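Separin (Saccharomyces cerevisiae, PDB 5U1T) cleaves the SCC1 subunit of cohesin as a caspase-like cysteine protease at the onset of anaphase, setting off chromosome segregation, and is held inactive by securin until then. Local coordinates at residues A[1247-1261]-A[1342-1355]. Sequence-based numbering, arbitrary orientation.
Sequences PEVVDNSLFEKFKDK and QIKKYRATMTTNSI
The Y1346 ring turns an edge to L1254, whose CB lies 3.5 Å from CE1, while M1350 CB from its own segment covers one face, offset toward the rim; leucine suits because its CD1 also reaches T1349 and M1350. At the far end of the ring, OH accepts a hydrogen bond from N of D1251 (3.2 Å), the N-cap residue, whose OD1 accepts from S1253 N. Tyrosine suits this place because its ring packs on L1254 while its hydroxyl meets a backbone NH. With CG anti to the backbone N (chi1 170°), the ring is carried across toward helix 1252-1269. The R1347 guanidinium likewise has M1350 SD over one face and holds E1248 in an end-on salt bridge, with NH1 to OE1 at 2.7 Å and NH2 to OE2 at 3.1 Å. Both oxygens use syn lone pairs, and the planes, 25° apart, are nearly coplanar, matching two prongs of opposite charge; NH1 also bonds L1294 O. A glutamine in place of E1248 would probably leave R1347 without its counter-charge and break the paired grip. The contact joins two nearly antiparallel helix segments, at 171°, to a short, weakly bonded antiparallel pairing, where 1248-1249 borders strand 1353-1362 of a mixed sheet in the peptidase C50 region. V1249 N donates to N1353 O (2.8 Å) and I1355 N to P1247 O (2.9 Å). Further along the helices, F1258 presents its ring edge to Q1342 CB, and Q1342, bent at chi2, lays its amide across K1261's aliphatic chain.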
loop_
_atom_site.group_PDB
_atom_site.type_symbol
_atom_site.label_atom_id
_atom_site.label_comp_id
_atom_site.label_asym_id
_atom_site.label_seq_id
_atom_site.Cartn_x
_atom_site.Cartn_y
_atom_site.Cartn_z
ATOM N N PRO A 1247 32.318 51.114 -13.920
ATOM C CA PRO A 1247 33.450 50.414 -14.519
ATOM C C PRO A 1247 34.764 51.150 -14.316
ATOM O O PRO A 1247 35.784 50.618 -14.741
ATOM C CB PRO A 1247 33.077 50.369 -15.996
ATOM C CG PRO A 1247 32.237 51.567 -16.190
ATOM C CD PRO A 1247 31.446 51.723 -14.938
ATOM N N GLU A 1248 34.744 52.330 -13.684
ATOM C CA GLU A 1248 35.940 53.166 -13.526
ATOM C C GLU A 1248 36.911 52.653 -12.460
ATOM O O GLU A 1248 36.488 52.232 -11.387
ATOM C CB GLU A 1248 35.534 54.597 -13.166
ATOM C CG GLU A 1248 34.799 55.358 -14.249
ATOM C CD GLU A 1248 34.527 56.818 -13.861
ATOM O OE1 GLU A 1248 35.238 57.370 -12.989
ATOM O OE2 GLU A 1248 33.592 57.427 -14.424
ATOM N N VAL A 1249 38.212 52.704 -12.742
ATOM C CA VAL A 1249 39.212 52.470 -11.696
ATOM C C VAL A 1249 39.917 53.771 -11.290
ATOM O O VAL A 1249 40.454 54.484 -12.144
ATOM C CB VAL A 1249 40.279 51.467 -12.136
ATOM C CG1 VAL A 1249 41.073 50.983 -10.926
ATOM C CG2 VAL A 1249 39.641 50.307 -12.863
ATOM N N VAL A 1250 39.932 54.088 -9.996
ATOM C CA VAL A 1250 40.578 55.329 -9.569
ATOM C C VAL A 1250 42.096 55.243 -9.749
ATOM O O VAL A 1250 42.695 54.199 -9.498
ATOM C CB VAL A 1250 40.246 55.681 -8.093
ATOM C CG1 VAL A 1250 38.747 55.664 -7.876
ATOM C CG2 VAL A 1250 40.939 54.727 -7.126
ATOM N N ASP A 1251 42.706 56.332 -10.217
ATOM C CA ASP A 1251 44.163 56.451 -10.197
ATOM C C ASP A 1251 44.648 56.481 -8.750
ATOM O O ASP A 1251 44.232 57.330 -7.958
ATOM C CB ASP A 1251 44.632 57.705 -10.935
ATOM C CG ASP A 1251 46.122 57.974 -10.743
ATOM O OD1 ASP A 1251 46.888 57.042 -10.397
ATOM O OD2 ASP A 1251 46.543 59.133 -10.948
ATOM N N ASN A 1252 45.543 55.564 -8.412
ATOM C CA ASN A 1252 45.955 55.422 -7.031
ATOM C C ASN A 1252 46.688 56.640 -6.437
ATOM O O ASN A 1252 46.490 56.955 -5.252
ATOM C CB ASN A 1252 46.821 54.176 -6.878
ATOM C CG ASN A 1252 47.260 53.951 -5.437
ATOM O OD1 ASN A 1252 48.377 54.337 -5.045
ATOM N ND2 ASN A 1252 46.377 53.340 -4.633
ATOM N N SER A 1253 47.519 57.321 -7.230
ATOM C CA SER A 1253 48.251 58.477 -6.711
ATOM C C SER A 1253 47.283 59.608 -6.390
ATOM O O SER A 1253 47.377 60.261 -5.339
ATOM C CB SER A 1253 49.324 58.959 -7.702
ATOM O OG SER A 1253 48.855 58.994 -9.047
ATOM N N LEU A 1254 46.338 59.823 -7.299
ATOM C CA LEU A 1254 45.321 60.847 -7.117
ATOM C C LEU A 1254 44.387 60.518 -5.955
ATOM O O LEU A 1254 43.986 61.411 -5.212
ATOM C CB LEU A 1254 44.517 61.016 -8.403
ATOM C CG LEU A 1254 45.234 61.700 -9.563
ATOM C CD1 LEU A 1254 44.344 61.661 -10.763
ATOM C CD2 LEU A 1254 45.555 63.125 -9.211
ATOM N N PHE A 1255 44.045 59.235 -5.813
ATOM C CA PHE A 1255 43.120 58.792 -4.776
ATOM C C PHE A 1255 43.603 59.163 -3.377
ATOM O O PHE A 1255 42.812 59.561 -2.514
ATOM C CB PHE A 1255 42.885 57.274 -4.831
ATOM C CG PHE A 1255 42.097 56.771 -3.659
ATOM C CD1 PHE A 1255 40.739 57.024 -3.573
ATOM C CD2 PHE A 1255 42.723 56.127 -2.607
ATOM C CE1 PHE A 1255 40.012 56.622 -2.479
ATOM C CE2 PHE A 1255 41.999 55.718 -1.503
ATOM C CZ PHE A 1255 40.640 55.964 -1.441
ATOM N N GLU A 1256 44.905 59.017 -3.159
ATOM C CA GLU A 1256 45.496 59.277 -1.856
ATOM C C GLU A 1256 45.482 60.751 -1.478
ATOM O O GLU A 1256 45.323 61.083 -0.306
ATOM C CB GLU A 1256 46.920 58.733 -1.816
ATOM C CG GLU A 1256 46.953 57.248 -1.508
ATOM C CD GLU A 1256 46.329 56.935 -0.146
ATOM O OE1 GLU A 1256 46.463 57.785 0.783
ATOM O OE2 GLU A 1256 45.703 55.853 -0.010
ATOM N N LYS A 1257 45.639 61.636 -2.458
ATOM C CA LYS A 1257 45.540 63.057 -2.170
ATOM C C LYS A 1257 44.071 63.392 -1.912
ATOM O O LYS A 1257 43.755 64.203 -1.035
ATOM C CB LYS A 1257 46.133 63.919 -3.301
ATOM C CG LYS A 1257 46.572 65.348 -2.826
ATOM C CD LYS A 1257 47.532 66.058 -3.817
ATOM C CE LYS A 1257 47.843 67.538 -3.442
ATOM N NZ LYS A 1257 48.690 67.707 -2.218
ATOM N N PHE A 1258 43.163 62.746 -2.634
ATOM C CA PHE A 1258 41.744 62.961 -2.365
ATOM C C PHE A 1258 41.351 62.502 -0.957
ATOM O O PHE A 1258 40.455 63.083 -0.326
ATOM C CB PHE A 1258 40.847 62.248 -3.375
ATOM C CG PHE A 1258 39.388 62.422 -3.076
ATOM C CD1 PHE A 1258 38.771 63.647 -3.281
ATOM C CD2 PHE A 1258 38.643 61.380 -2.549
ATOM C CE1 PHE A 1258 37.445 63.828 -2.997
ATOM C CE2 PHE A 1258 37.298 61.551 -2.254
ATOM C CZ PHE A 1258 36.696 62.772 -2.480
ATOM N N LYS A 1259 42.018 61.457 -0.475
ATOM C CA LYS A 1259 41.669 60.883 0.811
ATOM C C LYS A 1259 42.063 61.844 1.945
ATOM O O LYS A 1259 41.287 62.046 2.891
ATOM C CB LYS A 1259 42.324 59.506 0.985
ATOM C CG LYS A 1259 41.772 58.722 2.157
ATOM C CD LYS A 1259 42.045 57.255 1.984
ATOM C CE LYS A 1259 43.316 56.843 2.664
ATOM N NZ LYS A 1259 43.152 55.466 3.210
ATOM N N ASP A 1260 43.250 62.441 1.831
ATOM C CA ASP A 1260 43.700 63.461 2.774
ATOM C C ASP A 1260 42.688 64.596 2.867
ATOM O O ASP A 1260 42.311 65.027 3.960
ATOM C CB ASP A 1260 45.060 64.023 2.361
ATOM C CG ASP A 1260 46.215 63.113 2.737
ATOM O OD1 ASP A 1260 46.027 62.184 3.539
ATOM O OD2 ASP A 1260 47.337 63.341 2.235
ATOM N N LYS A 1261 42.243 65.066 1.706
ATOM C CA LYS A 1261 41.304 66.186 1.631
ATOM C C LYS A 1261 39.931 65.829 2.199
ATOM O O LYS A 1261 39.388 66.540 3.061
ATOM C CB LYS A 1261 41.174 66.657 0.181
ATOM C CG LYS A 1261 42.427 67.342 -0.346
ATOM C CD LYS A 1261 42.633 68.684 0.313
ATOM C CE LYS A 1261 43.697 69.467 -0.435
ATOM N NZ LYS A 1261 43.633 70.960 -0.206
ATOM N N GLN A 1342 36.903 69.174 -4.739
ATOM C CA GLN A 1342 37.893 68.109 -4.851
ATOM C C GLN A 1342 37.515 67.067 -5.931
ATOM O O GLN A 1342 38.396 66.503 -6.576
ATOM C CB GLN A 1342 38.100 67.419 -3.500
ATOM C CG GLN A 1342 38.714 68.279 -2.408
ATOM C CD GLN A 1342 39.874 69.149 -2.895
ATOM O OE1 GLN A 1342 40.922 68.650 -3.322
ATOM N NE2 GLN A 1342 39.687 70.468 -2.824
ATOM N N ILE A 1343 36.219 66.818 -6.128
ATOM C CA ILE A 1343 35.793 65.845 -7.128
ATOM C C ILE A 1343 36.041 66.428 -8.533
ATOM O O ILE A 1343 36.618 65.756 -9.387
ATOM C CB ILE A 1343 34.294 65.414 -6.930
ATOM C CG1 ILE A 1343 34.118 64.617 -5.628
ATOM C CG2 ILE A 1343 33.796 64.559 -8.093
ATOM C CD1 ILE A 1343 32.670 64.371 -5.240
ATOM N N LYS A 1344 35.644 67.682 -8.761
ATOM C CA LYS A 1344 35.948 68.362 -10.029
ATOM C C LYS A 1344 37.441 68.318 -10.350
ATOM O O LYS A 1344 37.832 68.005 -11.475
ATOM C CB LYS A 1344 35.458 69.808 -10.009
ATOM C CG LYS A 1344 34.020 69.952 -10.463
ATOM C CD LYS A 1344 33.503 71.363 -10.234
ATOM C CE LYS A 1344 32.039 71.466 -10.625
ATOM N NZ LYS A 1344 31.482 72.811 -10.345
ATOM N N LYS A 1345 38.269 68.580 -9.348
ATOM C CA LYS A 1345 39.717 68.566 -9.532
ATOM C C LYS A 1345 40.216 67.188 -9.937
ATOM O O LYS A 1345 41.156 67.060 -10.711
ATOM C CB LYS A 1345 40.431 69.024 -8.255
ATOM C CG LYS A 1345 41.922 69.340 -8.421
ATOM C CD LYS A 1345 42.565 69.662 -7.076
ATOM C CE LYS A 1345 43.990 70.181 -7.261
ATOM N NZ LYS A 1345 44.631 70.665 -5.994
ATOM N N TYR A 1346 39.574 66.155 -9.416
ATOM C CA TYR A 1346 40.009 64.790 -9.664
ATOM C C TYR A 1346 39.629 64.351 -11.072
ATOM O O TYR A 1346 40.465 63.822 -11.822
ATOM C CB TYR A 1346 39.413 63.830 -8.638
ATOM C CG TYR A 1346 39.669 62.397 -9.020
ATOM C CD1 TYR A 1346 40.879 61.787 -8.718
ATOM C CD2 TYR A 1346 38.717 61.664 -9.725
ATOM C CE1 TYR A 1346 41.120 60.493 -9.082
ATOM C CE2 TYR A 1346 38.957 60.392 -10.094
ATOM C CZ TYR A 1346 40.152 59.801 -9.770
ATOM O OH TYR A 1346 40.379 58.500 -10.144
ATOM N N ARG A 1347 38.355 64.551 -11.407
ATOM C CA ARG A 1347 37.846 64.247 -12.736
ATOM C C ARG A 1347 38.644 64.977 -13.826
ATOM O O ARG A 1347 38.935 64.407 -14.871
ATOM C CB ARG A 1347 36.366 64.625 -12.838
ATOM C CG ARG A 1347 35.479 64.053 -11.736
ATOM C CD ARG A 1347 35.382 62.559 -11.805
ATOM N NE ARG A 1347 34.528 62.134 -12.901
ATOM C CZ ARG A 1347 34.237 60.863 -13.151
ATOM N NH1 ARG A 1347 34.727 59.906 -12.374
ATOM N NH2 ARG A 1347 33.452 60.544 -14.167
ATOM N N ALA A 1348 38.999 66.234 -13.572
ATOM C CA ALA A 1348 39.635 67.066 -14.584
ATOM C C ALA A 1348 41.059 66.607 -14.880
ATOM O O ALA A 1348 41.659 67.034 -15.863
ATOM C CB ALA A 1348 39.637 68.539 -14.141
ATOM N N THR A 1349 41.597 65.739 -14.029
ATOM C CA THR A 1349 43.009 65.401 -14.105
ATOM C C THR A 1349 43.245 63.912 -14.116
ATOM O O THR A 1349 44.374 63.462 -14.305
ATOM C CB THR A 1349 43.781 65.977 -12.923
ATOM O OG1 THR A 1349 45.187 65.872 -13.177
ATOM C CG2 THR A 1349 43.450 65.200 -11.663
ATOM N N MET A 1350 42.173 63.154 -13.891
ATOM C CA MET A 1350 42.254 61.702 -13.750
ATOM C C MET A 1350 42.730 61.003 -15.009
ATOM O O MET A 1350 42.560 61.491 -16.128
ATOM C CB MET A 1350 40.901 61.126 -13.361
ATOM C CG MET A 1350 39.828 61.449 -14.362
ATOM S SD MET A 1350 38.326 60.481 -14.119
ATOM C CE MET A 1350 38.752 58.928 -14.920
ATOM N N THR A 1351 43.333 59.843 -14.796
ATOM C CA THR A 1351 43.582 58.888 -15.862
ATOM C C THR A 1351 42.318 58.045 -16.092
ATOM O O THR A 1351 41.609 57.714 -15.134
ATOM C CB THR A 1351 44.771 57.972 -15.502
ATOM O OG1 THR A 1351 44.484 57.280 -14.271
ATOM C CG2 THR A 1351 46.039 58.800 -15.327
ATOM N N THR A 1352 42.037 57.692 -17.351
ATOM C CA THR A 1352 40.889 56.814 -17.673
ATOM C C THR A 1352 41.255 55.330 -17.799
ATOM O O THR A 1352 41.453 54.814 -18.897
ATOM C CB THR A 1352 40.197 57.227 -18.993
ATOM O OG1 THR A 1352 39.912 58.630 -18.966
ATOM C CG2 THR A 1352 38.884 56.429 -19.190
ATOM N N ASN A 1353 41.345 54.649 -16.668
ATOM C CA ASN A 1353 41.537 53.204 -16.663
ATOM C C ASN A 1353 40.303 52.567 -16.079
ATOM O O ASN A 1353 39.893 52.880 -14.959
ATOM C CB ASN A 1353 42.779 52.806 -15.862
ATOM C CG ASN A 1353 44.076 53.193 -16.571
ATOM O OD1 ASN A 1353 44.108 53.363 -17.802
ATOM N ND2 ASN A 1353 45.160 53.323 -15.793
ATOM N N SER A 1354 39.692 51.681 -16.845
ATOM C CA SER A 1354 38.482 51.028 -16.389
ATOM C C SER A 1354 38.639 49.512 -16.437
ATOM O O SER A 1354 39.607 48.996 -17.006
ATOM C CB SER A 1354 37.303 51.492 -17.239
ATOM O OG SER A 1354 37.533 51.211 -18.603
ATOM N N ILE A 1355 37.696 48.797 -15.826
ATOM C CA ILE A 1355 37.710 47.349 -15.889
ATOM C C ILE A 1355 37.263 46.947 -17.282
ATOM O O ILE A 1355 36.729 47.765 -18.037
ATOM C CB ILE A 1355 36.826 46.688 -14.792
ATOM C CG1 ILE A 1355 35.408 47.280 -14.752
ATOM C CG2 ILE A 1355 37.488 46.816 -13.422
ATOM C CD1 ILE A 1355 34.387 46.541 -15.609
#